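Local coordinates for protein VIN1 (Oscarella pearsei, PDB 6BFI) that binds actin filaments and may play a role in cell-cell adhesion, as a member of the vinculin/alpha-catenin family, at residues F229-D232 with Y233-K237; K237-I240 with A241-I245. All coordinates share one frame; numbering follows the deposited sequence.

Contact 1: F229-D232 with Y233-K237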
ATOM      1  N   PHE A 229     -30.735 -13.674   4.790  1.00 56.25           N
ATOM      2  CA  PHE A 229     -29.807 -12.765   4.128  1.00 52.21           C
ATOM      3  C   PHE A 229     -28.506 -12.646   4.908  1.00 47.94           C
ATOM      4  O   PHE A 229     -27.422 -12.660   4.320  1.00 48.13           O
ATOM      5  CB  PHE A 229     -30.443 -11.386   3.940  1.00 57.61           C
ATOM      6  CG  PHE A 229     -29.519 -10.374   3.311  1.00 61.50           C
ATOM      7  CD1 PHE A 229     -28.723  -9.555   4.097  1.00 59.81           C
ATOM      8  CD2 PHE A 229     -29.443 -10.248   1.934  1.00 65.38           C
ATOM      9  CE1 PHE A 229     -27.873  -8.630   3.523  1.00 63.45           C
ATOM     10  CE2 PHE A 229     -28.595  -9.323   1.353  1.00 67.78           C
ATOM     11  CZ  PHE A 229     -27.808  -8.514   2.150  1.00 67.15           C
ATOM     12  N   GLY A 230     -28.593 -12.512   6.233  1.00 48.01           N
ATOM     13  CA  GLY A 230     -27.380 -12.442   7.033  1.00 50.20           C
ATOM     14  C   GLY A 230     -26.533 -13.693   6.899  1.00 53.23           C
ATOM     15  O   GLY A 230     -25.334 -13.625   6.592  1.00 57.21           O
ATOM     16  N   ARG A 231     -27.155 -14.858   7.106  1.00 55.40           N
ATOM     17  CA  ARG A 231     -26.437 -16.121   6.975  1.00 51.85           C
ATOM     18  C   ARG A 231     -25.764 -16.239   5.611  1.00 48.14           C
ATOM     19  O   ARG A 231     -24.555 -16.481   5.523  1.00 43.08           O
ATOM     20  CB  ARG A 231     -27.398 -17.288   7.202  1.00 53.71           C
ATOM     21  CG  ARG A 231     -26.783 -18.653   6.970  1.00 54.57           C
ATOM     22  CD  ARG A 231     -27.873 -19.690   6.793  1.00 55.30           C
ATOM     23  NE  ARG A 231     -28.747 -19.347   5.674  1.00 54.29           N
ATOM     24  CZ  ARG A 231     -29.961 -19.850   5.490  1.00 59.29           C
ATOM     25  NH1 ARG A 231     -30.461 -20.722   6.358  1.00 62.25           N
ATOM     26  NH2 ARG A 231     -30.680 -19.475   4.439  1.00 62.27           N
ATOM     27  N   ASP A 232     -26.532 -16.049   4.535  1.00 50.97           N
ATOM     28  CA  ASP A 232     -25.976 -16.198   3.192  1.00 53.21           C
ATOM     29  C   ASP A 232     -24.920 -15.139   2.897  1.00 55.61           C
ATOM     30  O   ASP A 232     -24.026 -15.370   2.075  1.00 58.79           O
ATOM     31  CB  ASP A 232     -27.092 -16.142   2.150  1.00 56.39           C
ATOM     32  CG  ASP A 232     -28.126 -17.236   2.348  1.00 56.82           C
ATOM     33  OD1 ASP A 232     -27.822 -18.217   3.056  1.00 59.60           O
ATOM     34  OD2 ASP A 232     -29.241 -17.115   1.793  1.00 54.99           O
ATOM     35  N   TYR A 233     -25.010 -13.979   3.548  1.00 52.93           N
ATOM     36  CA  TYR A 233     -23.953 -12.984   3.432  1.00 49.02           C
ATOM     37  C   TYR A 233     -22.653 -13.512   4.017  1.00 48.95           C
ATOM     38  O   TYR A 233     -21.582 -13.359   3.412  1.00 49.42           O
ATOM     39  CB  TYR A 233     -24.373 -11.687   4.128  1.00 48.18           C
ATOM     40  CG  TYR A 233     -23.236 -10.717   4.371  1.00 49.16           C
ATOM     41  CD1 TYR A 233     -22.817  -9.843   3.378  1.00 50.19           C
ATOM     42  CD2 TYR A 233     -22.587 -10.673   5.599  1.00 47.40           C
ATOM     43  CE1 TYR A 233     -21.780  -8.957   3.597  1.00 50.56           C
ATOM     44  CE2 TYR A 233     -21.551  -9.791   5.829  1.00 44.39           C
ATOM     45  CZ  TYR A 233     -21.149  -8.934   4.823  1.00 49.25           C
ATOM     46  OH  TYR A 233     -20.114  -8.052   5.045  1.00 45.56           O
ATOM     47  N   VAL A 234     -22.722 -14.144   5.192  1.00 45.60           N
ATOM     48  CA  VAL A 234     -21.504 -14.700   5.775  1.00 45.88           C
ATOM     49  C   VAL A 234     -20.985 -15.858   4.928  1.00 48.33           C
ATOM     50  O   VAL A 234     -19.770 -16.015   4.738  1.00 48.83           O
ATOM     51  CB  VAL A 234     -21.751 -15.120   7.234  1.00 46.92           C
ATOM     52  CG1 VAL A 234     -20.472 -15.661   7.854  1.00 40.01           C
ATOM     53  CG2 VAL A 234     -22.280 -13.937   8.041  1.00 45.46           C
ATOM     54  N   ILE A 235     -21.894 -16.678   4.393  1.00 51.70           N
ATOM     55  CA  ILE A 235     -21.483 -17.775   3.520  1.00 49.26           C
ATOM     56  C   ILE A 235     -20.760 -17.235   2.294  1.00 47.84           C
ATOM     57  O   ILE A 235     -19.767 -17.812   1.837  1.00 46.85           O
ATOM     58  CB  ILE A 235     -22.697 -18.633   3.124  1.00 50.01           C
ATOM     59  CG1 ILE A 235     -23.383 -19.194   4.367  1.00 51.37           C
ATOM     60  CG2 ILE A 235     -22.273 -19.765   2.198  1.00 51.81           C
ATOM     61  CD1 ILE A 235     -24.651 -19.966   4.072  1.00 50.93           C
ATOM     62  N   GLN A 236     -21.246 -16.122   1.738  1.00 48.37           N
ATOM     63  CA  GLN A 236     -20.611 -15.562   0.551  1.00 51.22           C
ATOM     64  C   GLN A 236     -19.267 -14.928   0.888  1.00 47.22           C
ATOM     65  O   GLN A 236     -18.324 -15.014   0.097  1.00 43.46           O
ATOM     66  CB  GLN A 236     -21.534 -14.548  -0.125  1.00 60.57           C
ATOM     67  CG  GLN A 236     -22.167 -15.050  -1.417  1.00 71.20           C
ATOM     68  CD  GLN A 236     -21.142 -15.356  -2.499  1.00 74.40           C
ATOM     69  OE1 GLN A 236     -20.020 -14.851  -2.470  1.00 77.85           O
ATOM     70  NE2 GLN A 236     -21.526 -16.190  -3.461  1.00 72.46           N
ATOM     71  N   LYS A 237     -19.160 -14.281   2.053  1.00 47.21           N
ATOM     72  CA  LYS A 237     -17.871 -13.733   2.460  1.00 50.00           C
ATOM     73  C   LYS A 237     -16.832 -14.841   2.608  1.00 53.07           C
ATOM     74  O   LYS A 237     -15.696 -14.716   2.125  1.00 53.46           O
ATOM     75  CB  LYS A 237     -18.019 -12.940   3.761  1.00 51.16           C
ATOM     76  CG  LYS A 237     -16.708 -12.351   4.258  1.00 58.39           C
ATOM     77  CD  LYS A 237     -16.900 -11.422   5.451  1.00 65.36           C
ATOM     78  CE  LYS A 237     -17.515 -10.093   5.044  1.00 70.22           C
ATOM     79  NZ  LYS A 237     -17.582  -9.134   6.188  1.00 70.98           N
TER
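Ile-235 lies beside Arg-231 and Asp-232, one helical turn further on, and its side chain points the same way as both. Its CB lies close to the carbonyl oxygens of both, Arg-231 O and Asp-232 O. CG1 stands beside the backbone N, anti to the carbonyl carbon (chi1 -58°), and this brings it to 3.2 Å from Arg-231 O. The terminal CD1 then meets Arg-231 CG at 3.8 Å and Asp-232 OD1 at the same distance, 3.8 Å. It thus touches one methylene of the arginine chain and one carboxylate oxygen.

The Arg-231 chain bends at chi3 (58°), which turns its guanidinium back to Asp-232. NE donates to Asp-232 OD1 at 3.0 Å in a salt bridge, and NH2 adds a weak bond to the same oxygen. OD1 is met from above the carboxylate plane, 39° out of it. A leucine in place of Arg-231 would probably leave the Asp-232 carboxylate without this charged mate and free to turn beside Ile-235 CD1.

A second polar group is the Tyr-233 hydroxyl. Lys-237 NZ is hydrogen-bonded to Tyr-233 OH at 3.0 Å, and that hydroxyl also bonds Asp-447. The tyrosine CB lies 3.2 Å from Phe-229 O. Gly-230 O is near the plane of the ring, at its edge.

Beneath the side chains, the amides of Tyr-233, Val-234, Ile-235 and Gln-236 bond the carbonyls four residues back; the Ile-235 N to Arg-231 O bond is 2.9 Å. Val-234 and Ile-235 both pack on Leu-205 of helix 185-215. This is i to i+3 and i to i+4 side-chain packing on an alpha-helix of the helical-bundle architecture of the vinculin family.

Contact 2: K237-I240 with A241-I245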
ATOM      1  N   LYS A 237     -19.160 -14.281   2.053  1.00 47.21           N
ATOM      2  CA  LYS A 237     -17.871 -13.733   2.460  1.00 50.00           C
ATOM      3  C   LYS A 237     -16.832 -14.841   2.608  1.00 53.07           C
ATOM      4  O   LYS A 237     -15.696 -14.716   2.125  1.00 53.46           O
ATOM      5  CB  LYS A 237     -18.019 -12.940   3.761  1.00 51.16           C
ATOM      6  CG  LYS A 237     -16.708 -12.351   4.258  1.00 58.39           C
ATOM      7  CD  LYS A 237     -16.900 -11.422   5.451  1.00 65.36           C
ATOM      8  CE  LYS A 237     -17.515 -10.093   5.044  1.00 70.22           C
ATOM      9  NZ  LYS A 237     -17.582  -9.134   6.188  1.00 70.98           N
ATOM     10  N   LEU A 238     -17.210 -15.946   3.260  1.00 48.65           N
ATOM     11  CA  LEU A 238     -16.301 -17.085   3.365  1.00 47.84           C
ATOM     12  C   LEU A 238     -15.956 -17.646   1.990  1.00 50.43           C
ATOM     13  O   LEU A 238     -14.787 -17.939   1.703  1.00 56.23           O
ATOM     14  CB  LEU A 238     -16.920 -18.168   4.247  1.00 48.32           C
ATOM     15  CG  LEU A 238     -16.833 -17.963   5.758  1.00 48.89           C
ATOM     16  CD1 LEU A 238     -17.764 -18.923   6.483  1.00 50.89           C
ATOM     17  CD2 LEU A 238     -15.401 -18.150   6.233  1.00 47.36           C
ATOM     18  N   PHE A 239     -16.964 -17.794   1.126  1.00 50.77           N
ATOM     19  CA  PHE A 239     -16.743 -18.321  -0.219  1.00 54.02           C
ATOM     20  C   PHE A 239     -15.729 -17.478  -0.982  1.00 57.72           C
ATOM     21  O   PHE A 239     -14.806 -18.008  -1.612  1.00 60.84           O
ATOM     22  CB  PHE A 239     -18.075 -18.376  -0.970  1.00 57.95           C
ATOM     23  CG  PHE A 239     -17.982 -18.976  -2.344  1.00 64.68           C
ATOM     24  CD1 PHE A 239     -18.200 -20.330  -2.535  1.00 69.65           C
ATOM     25  CD2 PHE A 239     -17.695 -18.188  -3.448  1.00 67.45           C
ATOM     26  CE1 PHE A 239     -18.122 -20.888  -3.797  1.00 74.76           C
ATOM     27  CE2 PHE A 239     -17.613 -18.740  -4.712  1.00 72.16           C
ATOM     28  CZ  PHE A 239     -17.825 -20.091  -4.887  1.00 75.69           C
ATOM     29  N   ILE A 240     -15.888 -16.153  -0.930  1.00 53.37           N
ATOM     30  CA  ILE A 240     -15.007 -15.252  -1.663  1.00 47.79           C
ATOM     31  C   ILE A 240     -13.595 -15.297  -1.092  1.00 47.43           C
ATOM     32  O   ILE A 240     -12.611 -15.373  -1.840  1.00 48.90           O
ATOM     33  CB  ILE A 240     -15.589 -13.826  -1.651  1.00 44.69           C
ATOM     34  CG1 ILE A 240     -16.778 -13.738  -2.613  1.00 41.86           C
ATOM     35  CG2 ILE A 240     -14.521 -12.794  -1.990  1.00 45.75           C
ATOM     36  CD1 ILE A 240     -17.562 -12.453  -2.511  1.00 40.96           C
ATOM     37  N   ALA A 241     -13.469 -15.265   0.239  1.00 44.55           N
ATOM     38  CA  ALA A 241     -12.147 -15.363   0.853  1.00 41.51           C
ATOM     39  C   ALA A 241     -11.434 -16.643   0.434  1.00 47.15           C
ATOM     40  O   ALA A 241     -10.239 -16.621   0.113  1.00 54.32           O
ATOM     41  CB  ALA A 241     -12.265 -15.293   2.374  1.00 42.37           C
ATOM     42  N   ILE A 242     -12.149 -17.770   0.422  1.00 47.31           N
ATOM     43  CA  ILE A 242     -11.520 -19.028   0.031  1.00 45.02           C
ATOM     44  C   ILE A 242     -11.162 -19.012  -1.451  1.00 45.00           C
ATOM     45  O   ILE A 242     -10.128 -19.561  -1.857  1.00 48.76           O
ATOM     46  CB  ILE A 242     -12.431 -20.215   0.392  1.00 44.22           C
ATOM     47  CG1 ILE A 242     -12.588 -20.312   1.907  1.00 43.91           C
ATOM     48  CG2 ILE A 242     -11.866 -21.519  -0.160  1.00 43.81           C
ATOM     49  CD1 ILE A 242     -13.454 -21.483   2.359  1.00 45.43           C
ATOM     50  N   GLU A 243     -12.000 -18.383  -2.282  1.00 44.79           N
ATOM     51  CA  GLU A 243     -11.654 -18.202  -3.690  1.00 49.85           C
ATOM     52  C   GLU A 243     -10.331 -17.461  -3.834  1.00 54.57           C
ATOM     53  O   GLU A 243      -9.461 -17.861  -4.618  1.00 59.48           O
ATOM     54  CB  GLU A 243     -12.764 -17.444  -4.419  1.00 52.56           C
ATOM     55  CG  GLU A 243     -13.910 -18.307  -4.903  1.00 61.61           C
ATOM     56  CD  GLU A 243     -13.515 -19.210  -6.054  1.00 69.69           C
ATOM     57  OE1 GLU A 243     -12.925 -18.703  -7.031  1.00 74.36           O
ATOM     58  OE2 GLU A 243     -13.792 -20.426  -5.979  1.00 71.38           O
ATOM     59  N   GLU A 244     -10.161 -16.375  -3.076  1.00 54.40           N
ATOM     60  CA  GLU A 244      -8.930 -15.598  -3.175  1.00 55.72           C
ATOM     61  C   GLU A 244      -7.736 -16.393  -2.667  1.00 50.20           C
ATOM     62  O   GLU A 244      -6.646 -16.315  -3.245  1.00 53.76           O
ATOM     63  CB  GLU A 244      -9.072 -14.281  -2.411  1.00 56.64           C
ATOM     64  CG  GLU A 244      -7.919 -13.308  -2.622  1.00 61.93           C
ATOM     65  CD  GLU A 244      -7.881 -12.724  -4.023  1.00 69.00           C
ATOM     66  OE1 GLU A 244      -8.842 -12.935  -4.792  1.00 72.85           O
ATOM     67  OE2 GLU A 244      -6.887 -12.048  -4.359  1.00 73.72           O
ATOM     68  N   ILE A 245      -7.918 -17.163  -1.590  1.00 47.14           N
ATOM     69  CA  ILE A 245      -6.850 -18.048  -1.129  1.00 46.15           C
ATOM     70  C   ILE A 245      -6.436 -18.999  -2.243  1.00 46.29           C
ATOM     71  O   ILE A 245      -5.242 -19.221  -2.477  1.00 49.12           O
ATOM     72  CB  ILE A 245      -7.288 -18.817   0.132  1.00 47.22           C
ATOM     73  CG1 ILE A 245      -7.122 -17.947   1.376  1.00 49.72           C
ATOM     74  CG2 ILE A 245      -6.484 -20.098   0.290  1.00 46.54           C
ATOM     75  CD1 ILE A 245      -7.583 -18.615   2.652  1.00 52.88           C
TER
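Four backbone hydrogen bonds join residues 237-240 to 241-244. The straightest runs from Ala-241 N to Lys-237 O, at 3.0 Å with an N-H...O angle of 169°. Glu-243 N gives a bond of 2.9 Å to Phe-239 O. The polar ends of the side chains turn to other partners. Glu-243 OE2 forms a salt bridge with Arg-139 and a hydrogen bond with Gln-142, so one carboxylate oxygen has two partners. Glu-244 pairs with Arg-247.

The main side-chain touch is between Phe-239 and Glu-243, which lie side by side. Glu-243 CG comes to 3.7 Å from Phe-239 CE2, obliquely to the ring. CG stands beside the backbone N (chi1 -84°), where it meets the ring; the bend that follows leaves the carboxylate plane 18° from the ring plane. On another side of the helix, Ile-242 CG1 lies 3.2 Å from Leu-238 O. Ala-241 CB is 3.5 Å from Lys-237 O.

Helix 224-249 touches two neighbours here. Leu-238 and Ile-242 pack on helix 102-145, both reaching Leu-145. Ala-241 and Ile-245 meet Glu-194 of helix 185-215, and Glu-244 touches Met-190 of the same helix.

Contacts 1 and 2 follow one another on helix 224-249, with their centres 12 Å apart. Contact 1 comes first in the chain, and Lys-237 ends it and begins contact 2. The backbone bonds of the helix run on unbroken from one to the other. Both pack against helix 185-215: Leu-205 at the first, Gln-201 where they join, Glu-194 and Met-190 at the second, so the partner helix runs antiparallel. Helix 102-145 joins at contact 2, while Lys-149, just beyond that helix, touches contact 1. Asp-447, near contact 1, brings in a much later part of the chain. One helix thus links several segments of a largely helical protein.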